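Side-chain contacts in acetylene hydratase Ahy (Pelobacter acetylenicus, PDB 2E7Z), which catalyses the hydration of acetylene to acetaldehyde, using a tungsten bis(molybdopterin guanine dinucleotide) cofactor and one [4Fe-4S] cluster: residues R121-L125 with L126-N130; V332-S335 with K336-H340; V699-D702 with D703-L707. All blocks are in the same frame, centred on the assembly; numbering follows the deposited sequence. Where two conformers were deposited one is given.

Contact 1: R121-L125 with L126-N130; sequences RFMNL and LGSPN
M123 meets G127 and S128 at the C-terminal end of helix 118-126, where a glycine in the C' position turns the chain out of the helix toward strand 131-132. The backbone bonds define this end. L126 N still donates to F122 O in the regular four-residue step, whereas M123 O accepts twice, from G127 N at 2.8 Å and from S128 N at 2.9 Å. These two donors come from opposite faces of the M123 carbonyl plane, and one oxygen thus fixes both the last helical turn and the start of the loop. G127 has left helical geometry, with phi at 111°; a CB there would jam against the carbonyl oxygen of L126, which accounts for the glycine.

Apolar packing follows the helix flank. L126 lies over one face of the F122 ring, offset toward its rim, in a CH-pi contact with CG 4.2 Å from the ring centroid and 22° off the normal. The tighter touch is between L126 CD1 and F122 CZ, at 3.4 Å. Helix 491-501 also packs on F122, through I495, L498 and A499. M123 takes a different path: its chain bends at chi3 (74°) and brings the methyl CE to 3.6 Å from S128 OG, beside the backbone of N130, while V105 of strand 103-107 also touches it.

Polar side chains secure the loop. S128 OG accepts from N130 N at 3.0 Å, forming an ST turn, and is also hydrogen-bonded to L103 O. The N124 amide nitrogen is engaged by Q338 O, and its oxygen works through water: one molecule donates to N124 OD1 at 2.7 Å and to S128 O at 2.9 Å, tying the helix to the loop.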
ATOM      1  N   ARG A 121     -10.452   1.477  17.089  1.00  6.72           N
ATOM      2  CA  ARG A 121     -11.266   1.439  18.304  1.00  7.37           C
ATOM      3  C   ARG A 121     -11.183   2.774  19.036  1.00  7.66           C
ATOM      4  O   ARG A 121     -12.194   3.403  19.369  1.00  8.70           O
ATOM      5  CB  ARG A 121     -10.851   0.267  19.168  1.00  7.18           C
ATOM      6  CG  ARG A 121     -11.699   0.006  20.411  1.00  8.16           C
ATOM      7  CD  ARG A 121     -11.097  -1.184  21.127  1.00  7.85           C
ATOM      8  NE  ARG A 121     -11.876  -1.626  22.289  1.00  8.43           N
ATOM      9  CZ  ARG A 121     -12.822  -2.575  22.255  1.00  8.71           C
ATOM     10  NH1 ARG A 121     -13.130  -3.189  21.101  1.00  9.72           N
ATOM     11  NH2 ARG A 121     -13.483  -2.906  23.378  1.00  9.25           N
ATOM     12  N   PHE A 122      -9.958   3.212  19.292  1.00  7.09           N
ATOM     13  CA  PHE A 122      -9.726   4.491  19.936  1.00  7.27           C
ATOM     14  C   PHE A 122     -10.330   5.656  19.168  1.00  7.53           C
ATOM     15  O   PHE A 122     -11.043   6.490  19.746  1.00  8.04           O
ATOM     16  CB  PHE A 122      -8.199   4.693  20.096  1.00  7.16           C
ATOM     17  CG  PHE A 122      -7.800   6.063  20.555  1.00  8.81           C
ATOM     18  CD1 PHE A 122      -7.954   6.434  21.886  1.00  9.71           C
ATOM     19  CD2 PHE A 122      -7.235   6.970  19.673  1.00 11.76           C
ATOM     20  CE1 PHE A 122      -7.628   7.700  22.316  1.00 12.37           C
ATOM     21  CE2 PHE A 122      -6.856   8.245  20.106  1.00 12.57           C
ATOM     22  CZ  PHE A 122      -7.064   8.605  21.428  1.00 14.47           C
ATOM     23  N   MET A 123     -10.073   5.713  17.857  1.00  7.45           N
ATOM     24  CA  MET A 123     -10.605   6.809  17.067  1.00  7.46           C
ATOM     25  C   MET A 123     -12.138   6.798  17.071  1.00  7.10           C
ATOM     26  O   MET A 123     -12.752   7.861  17.145  1.00  8.09           O
ATOM     27  CB  MET A 123     -10.112   6.746  15.625  1.00  7.69           C
ATOM     28  CG  MET A 123      -8.601   6.974  15.530  1.00  7.85           C
ATOM     29  SD  MET A 123      -8.073   7.055  13.784  1.00  7.59           S
ATOM     30  CE  MET A 123      -8.708   8.695  13.328  1.00  7.52           C
ATOM     31  N   ASN A 124     -12.737   5.607  17.002  1.00  7.51           N
ATOM     32  CA  ASN A 124     -14.207   5.493  16.927  1.00  7.89           C
ATOM     33  C   ASN A 124     -14.862   5.872  18.231  1.00  9.24           C
ATOM     34  O   ASN A 124     -15.928   6.472  18.220  1.00 10.59           O
ATOM     35  CB  ASN A 124     -14.572   4.090  16.443  1.00  8.48           C
ATOM     36  CG  ASN A 124     -14.276   3.916  14.954  1.00  8.02           C
ATOM     37  OD1 ASN A 124     -14.231   4.903  14.213  1.00  8.54           O
ATOM     38  ND2 ASN A 124     -14.100   2.670  14.509  1.00  8.22           N
ATOM     39  N   LEU A 125     -14.182   5.600  19.343  1.00  8.99           N
ATOM     40  CA  LEU A 125     -14.665   6.038  20.643  1.00  9.27           C
ATOM     41  C   LEU A 125     -14.481   7.541  20.835  1.00  9.46           C
ATOM     42  O   LEU A 125     -15.326   8.190  21.449  1.00 11.27           O
ATOM     43  CB  LEU A 125     -13.970   5.272  21.782  1.00  9.60           C
ATOM     44  CG  LEU A 125     -14.355   3.793  21.820  1.00 10.33           C
ATOM     45  CD1 LEU A 125     -13.387   2.991  22.624  1.00 10.01           C
ATOM     46  CD2 LEU A 125     -15.770   3.638  22.432  1.00 11.56           C
ATOM     47  N   LEU A 126     -13.384   8.110  20.346  1.00  9.40           N
ATOM     48  CA  LEU A 126     -13.240   9.558  20.442  1.00 10.45           C
ATOM     49  C   LEU A 126     -14.238  10.286  19.550  1.00 10.26           C
ATOM     50  O   LEU A 126     -14.735  11.356  19.922  1.00 10.76           O
ATOM     51  CB  LEU A 126     -11.849   9.991  20.005  1.00 11.82           C
ATOM     52  CG  LEU A 126     -10.661   9.926  20.945  1.00 16.86           C
ATOM     53  CD1 LEU A 126      -9.497  10.647  20.244  1.00 19.39           C
ATOM     54  CD2 LEU A 126     -10.860  10.541  22.341  1.00 18.29           C
ATOM     55  N   GLY A 127     -14.513   9.717  18.375  1.00  8.58           N
ATOM     56  CA  GLY A 127     -15.449  10.273  17.388  1.00  8.92           C
ATOM     57  C   GLY A 127     -14.787  10.778  16.128  1.00  9.00           C
ATOM     58  O   GLY A 127     -15.370  11.552  15.395  1.00  9.42           O
ATOM     59  N   SER A 128     -13.537  10.364  15.873  1.00  8.15           N
ATOM     60  CA  SER A 128     -12.862  10.804  14.641  1.00  7.89           C
ATOM     61  C   SER A 128     -12.920   9.742  13.550  1.00  7.87           C
ATOM     62  O   SER A 128     -12.426   8.632  13.729  1.00  7.72           O
ATOM     63  CB  SER A 128     -11.368  11.113  14.830  1.00  7.98           C
ATOM     64  OG  SER A 128     -10.933  11.543  13.541  1.00  8.36           O
ATOM     65  N   PRO A 129     -13.456  10.109  12.377  1.00  7.85           N
ATOM     66  CA  PRO A 129     -13.408   9.234  11.229  1.00  8.04           C
ATOM     67  C   PRO A 129     -12.135   9.428  10.394  1.00  7.66           C
ATOM     68  O   PRO A 129     -11.937   8.741   9.388  1.00  8.04           O
ATOM     69  CB  PRO A 129     -14.601   9.740  10.405  1.00  9.24           C
ATOM     70  CG  PRO A 129     -14.512  11.230  10.597  1.00  8.35           C
ATOM     71  CD  PRO A 129     -14.147  11.382  12.072  1.00  8.67           C
ATOM     72  N   ASN A 130     -11.290  10.385  10.778  1.00  7.29           N
ATOM     73  CA  ASN A 130     -10.235  10.839   9.862  1.00  7.50           C
ATOM     74  C   ASN A 130      -8.915  10.048   9.896  1.00  6.86           C
ATOM     75  O   ASN A 130      -7.845  10.581  10.204  1.00  7.41           O
ATOM     76  CB  ASN A 130     -10.066  12.343   9.982  1.00  7.12           C
ATOM     77  CG  ASN A 130     -11.273  13.094   9.407  1.00  7.25           C
ATOM     78  OD1 ASN A 130     -11.769  14.065  10.013  1.00  9.91           O
ATOM     79  ND2 ASN A 130     -11.798  12.597   8.295  1.00  5.81           N
TER
HETATM   80  O   HOH W   1     -12.381   5.990  12.578  1.00  8.69           O

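Contact 2: V332-S335 with K336-H340; sequences VPIS and KIQMH
P333 O receives two backbone N-H groups, a weak one from K336 N at 3.0 Å and a straighter one from I337 N at 3.2 Å, the latter in the carbonyl plane. P333 is therefore the N-cap of a very short helix, and one residue further on, Q338 N donates to I334 O at 2.9 Å. The proline has no polar side chain to offer the helix start; there E470 accepts from I334 N and bonds S335 OG, itself hydrogen-bonded to H382 N.

Q338 reaches back along the helix and on to H340. Its CG stands anti to the carbonyl carbon (chi1 -67°), passing close by I334 O, and the extended chain beyond it crosses I334, with NE2 3.8 Å from I334 CG2. The other branch, OE1, accepts from H340 NE2 at 2.7 Å. That short bond misses the lone pairs, the donor sitting 55° out of the amide plane. With an alanine in place of Q338, H340 NE2 would probably be left without this acceptor and I334 CG2 without the amide that packs across it. The imidazole has further anchors in Y362, bonded to ND1, and in F387, whose ring meets it edge-to-face. A water bridges S335 O, to which it donates at 2.6 Å, and H340 N.

Apolar contacts complete the turn. In one of its two modelled conformers, the aliphatic part of K336 lies alongside P333, pointing the same way, with CG 3.7 Å from P333 CB. V332 CG1 meets I337 CG1 at 4.0 Å, the two side chains at about a right angle, and Y519 touches both. The geometry is that of a single-turn helix, 334-337, begun by a proline N-cap and left at positive-phi M339.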
ATOM      1  N   VAL A 332     -10.634 -13.549  16.789  1.00  9.61           N
ATOM      2  CA  VAL A 332     -11.571 -12.432  16.922  1.00  9.12           C
ATOM      3  C   VAL A 332     -11.266 -11.431  15.819  1.00  9.45           C
ATOM      4  O   VAL A 332     -10.147 -10.966  15.711  1.00  8.95           O
ATOM      5  CB  VAL A 332     -11.457 -11.744  18.290  1.00 10.05           C
ATOM      6  CG1 VAL A 332     -12.410 -10.565  18.369  1.00 11.85           C
ATOM      7  CG2 VAL A 332     -11.749 -12.754  19.405  1.00 10.74           C
ATOM      8  N   PRO A 333     -12.240 -11.122  14.949  1.00  9.76           N
ATOM      9  CA  PRO A 333     -11.924 -10.199  13.829  1.00  9.41           C
ATOM     10  C   PRO A 333     -11.391  -8.837  14.288  1.00  9.23           C
ATOM     11  O   PRO A 333     -11.929  -8.206  15.212  1.00  9.52           O
ATOM     12  CB  PRO A 333     -13.266 -10.068  13.070  1.00  9.34           C
ATOM     13  CG  PRO A 333     -13.951 -11.352  13.398  1.00 10.43           C
ATOM     14  CD  PRO A 333     -13.624 -11.606  14.869  1.00  9.45           C
ATOM     15  N   ILE A 334     -10.356  -8.379  13.598  1.00  7.55           N
ATOM     16  CA  ILE A 334      -9.863  -7.016  13.816  1.00  8.17           C
ATOM     17  C   ILE A 334     -11.026  -6.030  13.603  1.00  7.85           C
ATOM     18  O   ILE A 334     -11.167  -5.048  14.334  1.00  7.63           O
ATOM     19  CB  ILE A 334      -8.720  -6.734  12.853  1.00  7.89           C
ATOM     20  CG1 ILE A 334      -7.462  -7.511  13.302  1.00  9.38           C
ATOM     21  CG2 ILE A 334      -8.437  -5.238  12.720  1.00  8.53           C
ATOM     22  CD1 ILE A 334      -6.299  -7.478  12.298  1.00 10.83           C
ATOM     23  N   SER A 335     -11.872  -6.307  12.601  1.00  8.32           N
ATOM     24  CA  SER A 335     -12.988  -5.432  12.314  1.00  9.31           C
ATOM     25  C   SER A 335     -13.893  -5.248  13.510  1.00  8.93           C
ATOM     26  O   SER A 335     -14.416  -4.154  13.702  1.00 10.12           O
ATOM     27  CB  SER A 335     -13.856  -6.011  11.181  1.00  9.10           C
ATOM     28  OG  SER A 335     -13.091  -6.135   9.984  1.00 10.13           O
ATOM     29  N   LYS A 336     -14.080  -6.306  14.298  0.50  6.74           N
ATOM     30  CA  LYS A 336     -14.972  -6.231  15.459  0.50  8.75           C
ATOM     31  C   LYS A 336     -14.308  -5.442  16.589  0.50  6.75           C
ATOM     32  O   LYS A 336     -14.945  -4.639  17.260  0.50  5.60           O
ATOM     33  CB  LYS A 336     -15.346  -7.636  15.904  0.50  8.87           C
ATOM     34  CG  LYS A 336     -16.059  -8.433  14.814  0.50 11.80           C
ATOM     35  CD  LYS A 336     -16.829  -9.600  15.396  0.50 14.08           C
ATOM     36  CE  LYS A 336     -18.080  -9.879  14.576  0.50 16.57           C
ATOM     37  NZ  LYS A 336     -18.946  -8.679  14.483  0.50 17.80           N
ATOM     38  N   ILE A 337     -12.992  -5.653  16.768  1.00  7.86           N
ATOM     39  CA  ILE A 337     -12.215  -4.909  17.777  1.00  8.10           C
ATOM     40  C   ILE A 337     -12.253  -3.405  17.457  1.00  7.94           C
ATOM     41  O   ILE A 337     -12.316  -2.576  18.357  1.00  8.31           O
ATOM     42  CB  ILE A 337     -10.759  -5.477  17.910  1.00  7.80           C
ATOM     43  CG1 ILE A 337     -10.869  -6.896  18.462  1.00  8.31           C
ATOM     44  CG2 ILE A 337      -9.903  -4.590  18.829  1.00  9.40           C
ATOM     45  CD1 ILE A 337      -9.582  -7.704  18.397  1.00 10.18           C
ATOM     46  N   GLN A 338     -12.263  -3.067  16.176  1.00  7.61           N
ATOM     47  CA  GLN A 338     -12.268  -1.658  15.750  1.00  7.50           C
ATOM     48  C   GLN A 338     -13.550  -0.879  16.113  1.00  7.80           C
ATOM     49  O   GLN A 338     -13.518   0.341  16.138  1.00  8.19           O
ATOM     50  CB  GLN A 338     -12.007  -1.546  14.253  1.00  7.28           C
ATOM     51  CG  GLN A 338     -10.612  -1.981  13.872  1.00  7.75           C
ATOM     52  CD  GLN A 338     -10.337  -1.925  12.387  1.00  7.64           C
ATOM     53  OE1 GLN A 338     -11.250  -2.200  11.586  1.00  8.14           O
ATOM     54  NE2 GLN A 338      -9.079  -1.608  11.985  1.00  7.47           N
ATOM     55  N   MET A 339     -14.679  -1.570  16.350  1.00  8.23           N
ATOM     56  CA  MET A 339     -15.918  -0.917  16.842  1.00  9.08           C
ATOM     57  C   MET A 339     -16.332   0.221  15.944  1.00  8.78           C
ATOM     58  O   MET A 339     -16.706   1.296  16.426  1.00  9.42           O
ATOM     59  CB  MET A 339     -15.710  -0.408  18.268  1.00  9.94           C
ATOM     60  CG  MET A 339     -15.695  -1.518  19.264  1.00 10.55           C
ATOM     61  SD  MET A 339     -15.501  -0.938  20.978  1.00 11.61           S
ATOM     62  CE  MET A 339     -16.855   0.244  21.153  1.00 11.78           C
ATOM     63  N   HIS A 340     -16.331  -0.028  14.629  1.00  8.89           N
ATOM     64  CA  HIS A 340     -16.921   0.935  13.689  1.00  9.35           C
ATOM     65  C   HIS A 340     -18.381   1.273  13.968  1.00 10.30           C
ATOM     66  O   HIS A 340     -18.807   2.389  13.707  1.00 11.31           O
ATOM     67  CB  HIS A 340     -16.785   0.424  12.260  1.00  9.20           C
ATOM     68  CG  HIS A 340     -15.360   0.254  11.843  1.00  8.75           C
ATOM     69  ND1 HIS A 340     -14.522   1.321  11.597  1.00  9.10           N
ATOM     70  CD2 HIS A 340     -14.624  -0.867  11.649  1.00  8.92           C
ATOM     71  CE1 HIS A 340     -13.323   0.863  11.264  1.00  8.85           C
ATOM     72  NE2 HIS A 340     -13.357  -0.461  11.274  1.00  9.23           N
TER
HETATM   73  O   HOH W   2     -16.745  -2.917  13.453  1.00 14.18           O

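Contact 3: V699-D702 with D703-L707; sequences VLSD and DDWNL
S701 and D703 form an ST turn leading into the 3-10 segment 704-706, in the loop between helix 691-694 and strand 720-726. At the base of the serine, CB lies 3.6 Å from W705 CZ2, approaching the indole obliquely, and 4.0 Å from N706 CB. At its tip, OG accepts from D703 N at 3.1 Å, with an angle of 157° at the hydrogen. Chi1 of 180° turns OG away from its own nitrogen and beside the carbonyl carbon, close to the next peptide but one.

N706 CB also covers part of one indole face, 3.5 Å above its plane, so the ring is packed from its own 3-10 turn as well as by the serine. L707 CD2 rests 3.9 Å from D702 CB. The buried D702 carboxylate is hydrogen-bonded by T392 and N422. A water donates to both D702 O and D704 OD1. Neighbouring L700 touches a bound molybdopterin guanine dinucleotide, which places the turn beside the cofactor pocket. The indole is tethered at its nitrogen: W705 NE1 donates to D703 OD2 at 3.2 Å, using the anti lone pair of that oxygen.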
ATOM      1  N   VAL A 699       6.765  16.350  -6.849  1.00  9.21           N
ATOM      2  CA  VAL A 699       6.426  16.623  -8.247  1.00  9.54           C
ATOM      3  C   VAL A 699       5.106  16.053  -8.660  1.00  9.55           C
ATOM      4  O   VAL A 699       4.752  16.135  -9.837  1.00 10.46           O
ATOM      5  CB  VAL A 699       7.556  16.114  -9.213  1.00 10.64           C
ATOM      6  CG1 VAL A 699       8.907  16.485  -8.662  1.00 10.97           C
ATOM      7  CG2 VAL A 699       7.472  14.602  -9.472  1.00 10.48           C
ATOM      8  N   LEU A 700       4.358  15.528  -7.683  1.00  8.95           N
ATOM      9  CA  LEU A 700       3.098  14.855  -7.971  1.00  8.92           C
ATOM     10  C   LEU A 700       1.906  15.700  -7.606  1.00  8.83           C
ATOM     11  O   LEU A 700       1.639  15.930  -6.428  1.00  9.18           O
ATOM     12  CB  LEU A 700       3.025  13.498  -7.252  1.00  8.85           C
ATOM     13  CG  LEU A 700       4.130  12.510  -7.637  1.00  9.73           C
ATOM     14  CD1 LEU A 700       4.133  11.328  -6.655  1.00 11.27           C
ATOM     15  CD2 LEU A 700       4.026  12.038  -9.085  1.00 10.77           C
ATOM     16  N   SER A 701       1.173  16.137  -8.620  1.00  8.37           N
ATOM     17  CA  SER A 701      -0.028  16.904  -8.384  1.00  8.60           C
ATOM     18  C   SER A 701      -1.126  16.059  -7.747  1.00  8.78           C
ATOM     19  O   SER A 701      -1.238  14.873  -8.036  1.00  9.45           O
ATOM     20  CB  SER A 701      -0.538  17.451  -9.726  1.00  9.08           C
ATOM     21  OG  SER A 701      -1.712  18.195  -9.511  1.00  9.29           O
ATOM     22  N   ASP A 702      -1.951  16.671  -6.891  1.00  8.38           N
ATOM     23  CA  ASP A 702      -3.212  16.037  -6.503  1.00  9.22           C
ATOM     24  C   ASP A 702      -4.410  16.913  -6.830  1.00  8.91           C
ATOM     25  O   ASP A 702      -5.480  16.773  -6.230  1.00  9.25           O
ATOM     26  CB  ASP A 702      -3.237  15.486  -5.065  1.00  9.99           C
ATOM     27  CG  ASP A 702      -3.057  16.535  -3.990  1.00 11.15           C
ATOM     28  OD1 ASP A 702      -3.015  17.742  -4.296  1.00 10.26           O
ATOM     29  OD2 ASP A 702      -3.020  16.113  -2.796  1.00  9.88           O
ATOM     30  N   ASP A 703      -4.233  17.789  -7.821  1.00  8.57           N
ATOM     31  CA  ASP A 703      -5.386  18.432  -8.447  1.00  8.80           C
ATOM     32  C   ASP A 703      -6.265  17.348  -9.069  1.00  9.18           C
ATOM     33  O   ASP A 703      -5.772  16.264  -9.401  1.00  9.45           O
ATOM     34  CB  ASP A 703      -4.934  19.331  -9.586  1.00  9.34           C
ATOM     35  CG  ASP A 703      -3.994  20.447  -9.154  1.00  9.98           C
ATOM     36  OD1 ASP A 703      -4.005  20.876  -7.978  1.00 11.42           O
ATOM     37  OD2 ASP A 703      -3.219  20.930 -10.016  1.00  9.18           O
ATOM     38  N   ASP A 704      -7.538  17.654  -9.275  1.00  9.88           N
ATOM     39  CA  ASP A 704      -8.463  16.644  -9.790  1.00 10.68           C
ATOM     40  C   ASP A 704      -7.990  16.051 -11.111  1.00 11.13           C
ATOM     41  O   ASP A 704      -8.183  14.847 -11.354  1.00 12.06           O
ATOM     42  CB  ASP A 704      -9.868  17.237  -9.960  1.00 11.14           C
ATOM     43  CG  ASP A 704     -10.520  17.617  -8.648  1.00 12.12           C
ATOM     44  OD1 ASP A 704     -10.172  17.042  -7.585  1.00 12.21           O
ATOM     45  OD2 ASP A 704     -11.426  18.492  -8.684  1.00 14.82           O
ATOM     46  N   TRP A 705      -7.360  16.856 -11.964  1.00 10.39           N
ATOM     47  CA  TRP A 705      -6.903  16.327 -13.260  1.00 10.85           C
ATOM     48  C   TRP A 705      -5.961  15.125 -13.093  1.00 11.20           C
ATOM     49  O   TRP A 705      -5.955  14.232 -13.946  1.00 11.57           O
ATOM     50  CB  TRP A 705      -6.284  17.427 -14.145  1.00 11.14           C
ATOM     51  CG  TRP A 705      -4.961  17.922 -13.652  1.00 10.70           C
ATOM     52  CD1 TRP A 705      -4.733  19.055 -12.923  1.00 11.22           C
ATOM     53  CD2 TRP A 705      -3.686  17.306 -13.856  1.00 10.36           C
ATOM     54  NE1 TRP A 705      -3.388  19.177 -12.655  1.00 11.07           N
ATOM     55  CE2 TRP A 705      -2.720  18.117 -13.208  1.00 10.84           C
ATOM     56  CE3 TRP A 705      -3.259  16.148 -14.526  1.00 12.82           C
ATOM     57  CZ2 TRP A 705      -1.351  17.799 -13.182  1.00 10.60           C
ATOM     58  CZ3 TRP A 705      -1.900  15.828 -14.509  1.00 11.92           C
ATOM     59  CH2 TRP A 705      -0.957  16.662 -13.865  1.00 11.61           C
ATOM     60  N   ASN A 706      -5.195  15.080 -11.992  1.00 10.15           N
ATOM     61  CA  ASN A 706      -4.234  13.996 -11.770  1.00 10.51           C
ATOM     62  C   ASN A 706      -4.706  12.916 -10.797  1.00 11.14           C
ATOM     63  O   ASN A 706      -3.891  12.093 -10.363  1.00 11.25           O
ATOM     64  CB  ASN A 706      -2.881  14.547 -11.276  1.00 10.57           C
ATOM     65  CG  ASN A 706      -1.758  13.523 -11.374  1.00 10.56           C
ATOM     66  OD1 ASN A 706      -0.962  13.334 -10.428  1.00 14.41           O
ATOM     67  ND2 ASN A 706      -1.657  12.882 -12.495  1.00  9.89           N
ATOM     68  N   LEU A 707      -5.981  12.961 -10.417  1.00 10.44           N
ATOM     69  CA  LEU A 707      -6.586  11.930  -9.550  1.00 10.35           C
ATOM     70  C   LEU A 707      -7.460  10.948 -10.301  1.00 11.73           C
ATOM     71  O   LEU A 707      -8.221  11.333 -11.193  1.00 12.20           O
ATOM     72  CB  LEU A 707      -7.393  12.543  -8.392  1.00  9.83           C
ATOM     73  CG  LEU A 707      -6.604  13.489  -7.467  1.00 10.49           C
ATOM     74  CD1 LEU A 707      -7.546  13.960  -6.357  1.00 11.67           C
ATOM     75  CD2 LEU A 707      -5.369  12.808  -6.867  1.00 10.68           C
TER
HETATM   76  O   HOH W   3      -8.055  17.553  -5.778  1.00 10.27           O
HETATM   77  O   HOH W   4      -1.859  19.581  -6.369  1.00 14.05           O
HETATM   78  O   HOH W   5      -4.441  19.738  -5.189  1.00 22.06           O

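In the fold
Contact 1 is the most buried of the three; contacts 2 and 3 each mix buried residues with exposed ones, K336 in the former, D703 and D704 in the latter. The first two are neighbours: R121 NH1 reaches I337 O and N124 ND2 reaches Q338 O, both at 2.9 Å and probably hydrogen-bonded, so side chains of helix 118-126 take up the carbonyls of I337 and Q338. Contact 3 stands apart, its nearest atoms about 15 Å from contact 1 and about 23 Å from contact 2. Chemistry follows place: aromatic and methionine packing at the buried helix end, a proline-begun turn with an amide–imidazole pair, and an aspartate-rich, watered loop beside the cofactor.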